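Local coordinates for phosphoribosylaminoimidazole carboxylase, ATPase subunit (Thermus thermophilus, PDB 3AW8), which probably catalyses the ATP-dependent carboxylation of 5-aminoimidazole ribonucleotide with bicarbonate to N5-carboxyaminoimidazole ribonucleotide in purine biosynthesis, at residues L98-F103 with N257-R262; A134-R139 with R167-E172. All coordinates share one frame; numbering follows the deposited sequence.

Contact 1. Residues L98-F103 with N257-R262. With AMP (adenosine monophosphate), chain C.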
loop_
_atom_site.group_PDB
_atom_site.type_symbol
_atom_site.label_atom_id
_atom_site.label_comp_id
_atom_site.label_asym_id
_atom_site.label_seq_id
_atom_site.Cartn_x
_atom_site.Cartn_y
_atom_site.Cartn_z
ATOM N N LEU A 98 -14.711 -33.643 -0.610
ATOM C CA LEU A 98 -14.501 -34.835 -1.421
ATOM C C LEU A 98 -14.131 -34.438 -2.843
ATOM O O LEU A 98 -13.160 -34.945 -3.409
ATOM C CB LEU A 98 -15.756 -35.712 -1.438
ATOM C CG LEU A 98 -15.749 -36.869 -2.450
ATOM C CD1 LEU A 98 -14.475 -37.681 -2.335
ATOM C CD2 LEU A 98 -16.948 -37.752 -2.208
ATOM N N ARG A 99 -14.912 -33.527 -3.415
ATOM C CA ARG A 99 -14.671 -33.054 -4.771
ATOM C C ARG A 99 -13.275 -32.447 -4.849
ATOM O O ARG A 99 -12.623 -32.490 -5.891
ATOM C CB ARG A 99 -15.740 -32.017 -5.149
ATOM C CG ARG A 99 -15.560 -31.330 -6.500
ATOM C CD ARG A 99 -15.779 -32.267 -7.663
ATOM N NE ARG A 99 -15.766 -31.547 -8.935
ATOM C CZ ARG A 99 -16.694 -30.669 -9.312
ATOM N NH1 ARG A 99 -17.724 -30.399 -8.515
ATOM N NH2 ARG A 99 -16.593 -30.056 -10.486
ATOM N N GLU A 100 -12.812 -31.902 -3.728
ATOM C CA GLU A 100 -11.496 -31.271 -3.650
ATOM C C GLU A 100 -10.383 -32.319 -3.705
ATOM O O GLU A 100 -9.473 -32.243 -4.540
ATOM C CB GLU A 100 -11.392 -30.471 -2.350
ATOM C CG GLU A 100 -10.451 -29.288 -2.398
ATOM C CD GLU A 100 -10.445 -28.509 -1.094
ATOM O OE1 GLU A 100 -9.929 -27.369 -1.071
ATOM O OE2 GLU A 100 -10.954 -29.043 -0.087
ATOM N N LYS A 101 -10.469 -33.297 -2.807
ATOM C CA LYS A 101 -9.489 -34.372 -2.731
ATOM C C LYS A 101 -9.406 -35.196 -4.020
ATOM O O LYS A 101 -8.311 -35.473 -4.516
ATOM C CB LYS A 101 -9.820 -35.299 -1.558
ATOM C CG LYS A 101 -8.938 -35.137 -0.326
ATOM C CD LYS A 101 -9.174 -33.822 0.384
ATOM C CE LYS A 101 -8.717 -33.892 1.842
ATOM N NZ LYS A 101 -7.277 -34.257 1.996
ATOM N N THR A 102 -10.555 -35.593 -4.562
ATOM C CA THR A 102 -10.564 -36.391 -5.786
ATOM C C THR A 102 -9.901 -35.624 -6.914
ATOM O O THR A 102 -9.104 -36.184 -7.668
ATOM C CB THR A 102 -11.993 -36.767 -6.240
ATOM O OG1 THR A 102 -12.668 -35.600 -6.724
ATOM C CG2 THR A 102 -12.781 -37.368 -5.089
ATOM N N PHE A 103 -10.230 -34.338 -7.026
ATOM C CA PHE A 103 -9.660 -33.489 -8.069
ATOM C C PHE A 103 -8.127 -33.489 -8.041
ATOM O O PHE A 103 -7.479 -33.734 -9.062
ATOM C CB PHE A 103 -10.200 -32.060 -7.933
ATOM C CG PHE A 103 -9.509 -31.056 -8.817
ATOM C CD1 PHE A 103 -8.431 -30.313 -8.340
ATOM C CD2 PHE A 103 -9.933 -30.851 -10.124
ATOM C CE1 PHE A 103 -7.787 -29.378 -9.151
ATOM C CE2 PHE A 103 -9.294 -29.918 -10.942
ATOM C CZ PHE A 103 -8.220 -29.181 -10.454
ATOM N N ASN A 257 -4.052 -30.505 1.296
ATOM C CA ASN A 257 -5.047 -30.422 2.362
ATOM C C ASN A 257 -6.265 -29.612 1.915
ATOM O O ASN A 257 -7.377 -30.127 1.906
ATOM C CB ASN A 257 -4.433 -29.794 3.621
ATOM C CG ASN A 257 -5.487 -29.362 4.642
ATOM O OD1 ASN A 257 -6.378 -30.128 4.997
ATOM N ND2 ASN A 257 -5.378 -28.126 5.119
ATOM N N GLU A 258 -6.045 -28.351 1.540
ATOM C CA GLU A 258 -7.125 -27.456 1.104
ATOM C C GLU A 258 -6.717 -26.508 -0.012
ATOM O O GLU A 258 -5.542 -26.177 -0.169
ATOM C CB GLU A 258 -7.610 -26.580 2.261
ATOM C CG GLU A 258 -8.604 -27.209 3.198
ATOM C CD GLU A 258 -9.120 -26.219 4.230
ATOM O OE1 GLU A 258 -8.307 -25.716 5.039
ATOM O OE2 GLU A 258 -10.340 -25.942 4.229
ATOM N N MET A 259 -7.708 -26.061 -0.776
ATOM C CA MET A 259 -7.471 -25.102 -1.842
ATOM C C MET A 259 -8.505 -23.989 -1.685
ATOM O O MET A 259 -9.642 -24.233 -1.285
ATOM C CB MET A 259 -7.581 -25.762 -3.224
ATOM C CG MET A 259 -8.987 -26.038 -3.722
ATOM S SD MET A 259 -9.338 -25.130 -5.261
ATOM C CE MET A 259 -8.679 -26.239 -6.484
ATOM N N ALA A 260 -8.090 -22.758 -1.959
ATOM C CA ALA A 260 -8.981 -21.603 -1.863
ATOM C C ALA A 260 -8.818 -20.829 -3.167
ATOM O O ALA A 260 -7.716 -20.402 -3.508
ATOM C CB ALA A 260 -8.595 -20.732 -0.668
ATOM N N PRO A 261 -9.912 -20.643 -3.919
ATOM C CA PRO A 261 -9.831 -19.915 -5.188
ATOM C C PRO A 261 -9.769 -18.409 -4.973
ATOM O O PRO A 261 -10.649 -17.680 -5.439
ATOM C CB PRO A 261 -11.107 -20.346 -5.899
ATOM C CG PRO A 261 -12.081 -20.424 -4.766
ATOM C CD PRO A 261 -11.288 -21.113 -3.669
ATOM N N ARG A 262 -8.718 -17.942 -4.296
ATOM C CA ARG A 262 -8.600 -16.524 -4.000
ATOM C C ARG A 262 -7.360 -16.182 -3.178
ATOM O O ARG A 262 -6.616 -17.064 -2.732
ATOM C CB ARG A 262 -9.810 -16.092 -3.185
ATOM C CG ARG A 262 -9.980 -16.963 -1.935
ATOM C CD ARG A 262 -11.039 -16.431 -0.999
ATOM N NE ARG A 262 -11.237 -17.305 0.158
ATOM C CZ ARG A 262 -10.344 -17.502 1.133
ATOM N NH1 ARG A 262 -9.162 -16.894 1.117
ATOM N NH2 ARG A 262 -10.647 -18.303 2.142
HETATM P P AMP C . -9.845 -27.127 8.149
HETATM O O1P AMP C . -9.478 -25.817 7.547
HETATM O O2P AMP C . -9.206 -28.322 7.267
HETATM O O3P AMP C . -11.448 -27.273 8.177
HETATM O "O5'" AMP C . -9.285 -27.210 9.673
HETATM C "C5'" AMP C . -7.849 -27.122 9.642
HETATM C "C4'" AMP C . -7.276 -27.481 11.027
HETATM O "O4'" AMP C . -7.543 -28.881 11.371
HETATM C "C3'" AMP C . -5.750 -27.284 11.080
HETATM O "O3'" AMP C . -5.367 -26.679 12.321
HETATM C "C2'" AMP C . -5.163 -28.692 10.905
HETATM O "O2'" AMP C . -3.979 -28.861 11.696
HETATM C "C1'" AMP C . -6.296 -29.654 11.330
HETATM N N9 AMP C . -6.414 -30.781 10.372
HETATM C C8 AMP C . -7.204 -30.825 9.250
HETATM N N7 AMP C . -7.065 -31.966 8.638
HETATM C C5 AMP C . -6.186 -32.732 9.314
HETATM C C6 AMP C . -5.648 -34.036 9.140
HETATM N N6 AMP C . -6.030 -34.818 8.063
HETATM N N1 AMP C . -4.756 -34.499 10.046
HETATM C C2 AMP C . -4.372 -33.758 11.096
HETATM N N3 AMP C . -4.856 -32.528 11.295
HETATM C C4 AMP C . -5.751 -31.981 10.443
#

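Contact 2. Residues A134-R139 with R167-E172. With AMP (adenosine monophosphate), chain C.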
loop_
_atom_site.group_PDB
_atom_site.type_symbol
_atom_site.label_atom_id
_atom_site.label_comp_id
_atom_site.label_asym_id
_atom_site.label_seq_id
_atom_site.Cartn_x
_atom_site.Cartn_y
_atom_site.Cartn_z
ATOM N N ALA A 134 -8.325 -40.749 12.987
ATOM C CA ALA A 134 -8.631 -40.108 11.719
ATOM C C ALA A 134 -9.669 -39.018 11.939
ATOM O O ALA A 134 -10.166 -38.838 13.054
ATOM C CB ALA A 134 -9.149 -41.139 10.725
ATOM N N LEU A 135 -9.987 -38.285 10.878
ATOM C CA LEU A 135 -10.978 -37.223 10.975
ATOM C C LEU A 135 -12.201 -37.504 10.129
ATOM O O LEU A 135 -12.118 -38.104 9.056
ATOM C CB LEU A 135 -10.396 -35.880 10.543
ATOM C CG LEU A 135 -9.265 -35.274 11.361
ATOM C CD1 LEU A 135 -7.977 -36.039 11.098
ATOM C CD2 LEU A 135 -9.108 -33.817 10.973
ATOM N N LEU A 136 -13.341 -37.057 10.635
ATOM C CA LEU A 136 -14.608 -37.214 9.949
ATOM C C LEU A 136 -15.167 -35.803 9.872
ATOM O O LEU A 136 -15.445 -35.187 10.906
ATOM C CB LEU A 136 -15.549 -38.102 10.762
ATOM C CG LEU A 136 -16.824 -38.569 10.062
ATOM C CD1 LEU A 136 -16.457 -39.534 8.941
ATOM C CD2 LEU A 136 -17.742 -39.242 11.068
ATOM N N LYS A 137 -15.313 -35.282 8.659
ATOM C CA LYS A 137 -15.828 -33.928 8.496
ATOM C C LYS A 137 -16.857 -33.762 7.388
ATOM O O LYS A 137 -16.838 -34.474 6.382
ATOM C CB LYS A 137 -14.668 -32.955 8.280
ATOM C CG LYS A 137 -13.459 -33.567 7.596
ATOM C CD LYS A 137 -12.264 -32.628 7.662
ATOM C CE LYS A 137 -10.994 -33.330 7.226
ATOM N NZ LYS A 137 -9.808 -32.436 7.302
ATOM N N THR A 138 -17.765 -32.816 7.597
ATOM C CA THR A 138 -18.803 -32.522 6.626
ATOM C C THR A 138 -18.120 -32.103 5.329
ATOM O O THR A 138 -17.186 -31.302 5.349
ATOM C CB THR A 138 -19.719 -31.382 7.126
ATOM O OG1 THR A 138 -20.692 -31.074 6.122
ATOM C CG2 THR A 138 -18.905 -30.136 7.438
ATOM N N ARG A 139 -18.573 -32.654 4.207
ATOM C CA ARG A 139 -17.980 -32.330 2.912
ATOM C C ARG A 139 -18.195 -30.863 2.546
ATOM O O ARG A 139 -17.471 -30.308 1.721
ATOM C CB ARG A 139 -18.553 -33.258 1.829
ATOM C CG ARG A 139 -18.059 -34.698 1.963
ATOM C CD ARG A 139 -18.936 -35.716 1.252
ATOM N NE ARG A 139 -18.857 -35.627 -0.202
ATOM C CZ ARG A 139 -19.789 -35.079 -0.976
ATOM N NH1 ARG A 139 -20.892 -34.561 -0.441
ATOM N NH2 ARG A 139 -19.617 -35.054 -2.291
ATOM N N ARG A 167 -24.477 -38.272 6.960
ATOM C CA ARG A 167 -24.367 -38.323 5.507
ATOM C C ARG A 167 -23.645 -37.084 4.971
ATOM O O ARG A 167 -23.562 -36.059 5.652
ATOM C CB ARG A 167 -25.771 -38.436 4.894
ATOM C CG ARG A 167 -25.848 -38.176 3.396
ATOM C CD ARG A 167 -27.258 -38.397 2.863
ATOM N NE ARG A 167 -27.580 -39.816 2.728
ATOM C CZ ARG A 167 -27.037 -40.629 1.821
ATOM N NH1 ARG A 167 -26.142 -40.164 0.957
ATOM N NH2 ARG A 167 -27.390 -41.910 1.776
ATOM N N GLY A 168 -23.119 -37.191 3.755
ATOM C CA GLY A 168 -22.416 -36.075 3.151
ATOM C C GLY A 168 -21.172 -35.714 3.930
ATOM O O GLY A 168 -20.815 -34.542 4.048
ATOM N N LEU A 169 -20.509 -36.733 4.464
ATOM C CA LEU A 169 -19.300 -36.532 5.246
ATOM C C LEU A 169 -18.118 -37.226 4.583
ATOM O O LEU A 169 -18.288 -38.053 3.685
ATOM C CB LEU A 169 -19.506 -37.079 6.656
ATOM C CG LEU A 169 -20.787 -36.630 7.368
ATOM C CD1 LEU A 169 -20.887 -37.325 8.714
ATOM C CD2 LEU A 169 -20.793 -35.119 7.542
ATOM N N ILE A 170 -16.916 -36.884 5.027
ATOM C CA ILE A 170 -15.711 -37.478 4.469
ATOM C C ILE A 170 -14.792 -37.974 5.582
ATOM O O ILE A 170 -14.667 -37.338 6.631
ATOM C CB ILE A 170 -14.957 -36.460 3.584
ATOM C CG1 ILE A 170 -13.707 -37.107 2.992
ATOM C CG2 ILE A 170 -14.606 -35.227 4.394
ATOM C CD1 ILE A 170 -12.984 -36.230 2.002
ATOM N N LEU A 171 -14.158 -39.119 5.350
ATOM C CA LEU A 171 -13.257 -39.706 6.334
ATOM C C LEU A 171 -11.825 -39.509 5.852
ATOM O O LEU A 171 -11.452 -39.971 4.771
ATOM C CB LEU A 171 -13.572 -41.203 6.503
ATOM C CG LEU A 171 -13.114 -41.994 7.741
ATOM C CD1 LEU A 171 -11.603 -42.157 7.744
ATOM C CD2 LEU A 171 -13.585 -41.288 9.004
ATOM N N GLU A 172 -11.038 -38.799 6.654
ATOM C CA GLU A 172 -9.644 -38.527 6.325
ATOM C C GLU A 172 -8.725 -39.161 7.352
ATOM O O GLU A 172 -8.958 -39.060 8.558
ATOM C CB GLU A 172 -9.372 -37.017 6.280
ATOM C CG GLU A 172 -9.738 -36.328 4.968
ATOM C CD GLU A 172 -9.325 -34.858 4.936
ATOM O OE1 GLU A 172 -8.138 -34.561 5.211
ATOM O OE2 GLU A 172 -10.183 -34.002 4.628
HETATM P P AMP C . -9.845 -27.127 8.149
HETATM O O1P AMP C . -9.478 -25.817 7.547
HETATM O O2P AMP C . -9.206 -28.322 7.267
HETATM O O3P AMP C . -11.448 -27.273 8.177
HETATM O "O5'" AMP C . -9.285 -27.210 9.673
HETATM C "C5'" AMP C . -7.849 -27.122 9.642
HETATM C "C4'" AMP C . -7.276 -27.481 11.027
HETATM O "O4'" AMP C . -7.543 -28.881 11.371
HETATM C "C3'" AMP C . -5.750 -27.284 11.080
HETATM O "O3'" AMP C . -5.367 -26.679 12.321
HETATM C "C2'" AMP C . -5.163 -28.692 10.905
HETATM O "O2'" AMP C . -3.979 -28.861 11.696
HETATM C "C1'" AMP C . -6.296 -29.654 11.330
HETATM N N9 AMP C . -6.414 -30.781 10.372
HETATM C C8 AMP C . -7.204 -30.825 9.250
HETATM N N7 AMP C . -7.065 -31.966 8.638
HETATM C C5 AMP C . -6.186 -32.732 9.314
HETATM C C6 AMP C . -5.648 -34.036 9.140
HETATM N N6 AMP C . -6.030 -34.818 8.063
HETATM N N1 AMP C . -4.756 -34.499 10.046
HETATM C C2 AMP C . -4.372 -33.758 11.096
HETATM N N3 AMP C . -4.856 -32.528 11.295
HETATM C C4 AMP C . -5.751 -31.981 10.443
#

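Contact 1. Residues L98-F103 with N257-R262
Met259 N donates its hydrogen to Glu100 OE1 over 2.6 Å, entering from above the carboxylate plane, 35° out of it. The bond ties helix 97-107 to strand 253-260, an outermost strand of the large antiparallel sheet of this ATP-grasp enzyme; within these segments helix and strand cross at 102°. Glutamate suits the helix position because its chain is long enough to span the gap: CG is anti to the backbone N (chi1 -152°) and the rest runs extended, carrying the carboxylate to the strand backbone. An alanine here would probably leave the buried Met259 N without this acceptor and open a gap beside the methionine CG. Just before Met259, Asn257 and Glu258 both face Glu246 in a classic beta bulge. The side chain of Glu258 starts away from the helix and extends to the AMP phosphate, with OE1 2.8 Å from O1P. Lys101, its chain bent at chi2 and chi4, brings CE to 4.0 Å from Asn257 O, while NZ makes a weak hydrogen bond to Phe256 O. Flexible and apolar, Met259 folds back past Glu100 in the opposite direction, and its CE methyl approaches the Phe103 ring obliquely, 4.2 Å from CE1.

Contact 2. Residues A134-R139 with R167-E172
The Glu172 carboxylate turns one face to the end of Lys137, whose NZ stands well above its plane in a salt bridge of 3.1 Å to OE2, an atom less surely placed. The adenine of AMP is another flat group here: both methyls of Leu135 lie over one face, CD2 3.5 Å from C5, and Lys137 NZ gives N7 a weak hydrogen bond from out of the ring plane. The extended lysine thus reaches base and acid together, its CG lying alongside Ile170 CG2. The Arg139 guanidinium meets Gly168 CA obliquely and is salt-bridged to Asp96, while its CG packs 3.9 Å from Ile170 CB. Beneath these groups the strands run antiparallel. Leu135 with Glu172 and Lys137 with Ile170 are hydrogen-bonded pairs, and Arg139 N continues the ladder to Gly168 O (2.9 Å), where a positive phi (64°) favours glycine. On the opposite face Leu136 and Leu171 cross at about a right angle, CD1 of the former 3.4 Å from CD2 of the latter; branched apolar chains suit this buried side, which Val117 also lines. Such a small antiparallel sheet, one face apolar and the other holding adenine, is characteristic of the ATP-grasp nucleotide site.

Contact 1 and contact 2, their centres about 14 Å apart, both touch AMP but at different ends: 257-262 meets the phosphate through Glu258, whereas 134-139 and 167-172 meet the base. Helix segment 98-103 joins them. Its Lys101 NZ forms a long, weak ion pair with Glu172 OE1 at 3.3 Å, so the acid beside adenine has lysines from both contacts. Leu98 leans on the small sheet, with its CA 4.0 Å from Ile170 CD1 and its CB against the Arg139 side chain. Along the chain, contact 2 is nested within the loop that contact 1 closes. Arg97, Glu180 and Val175 add further hydrogen bonds to the nucleotide.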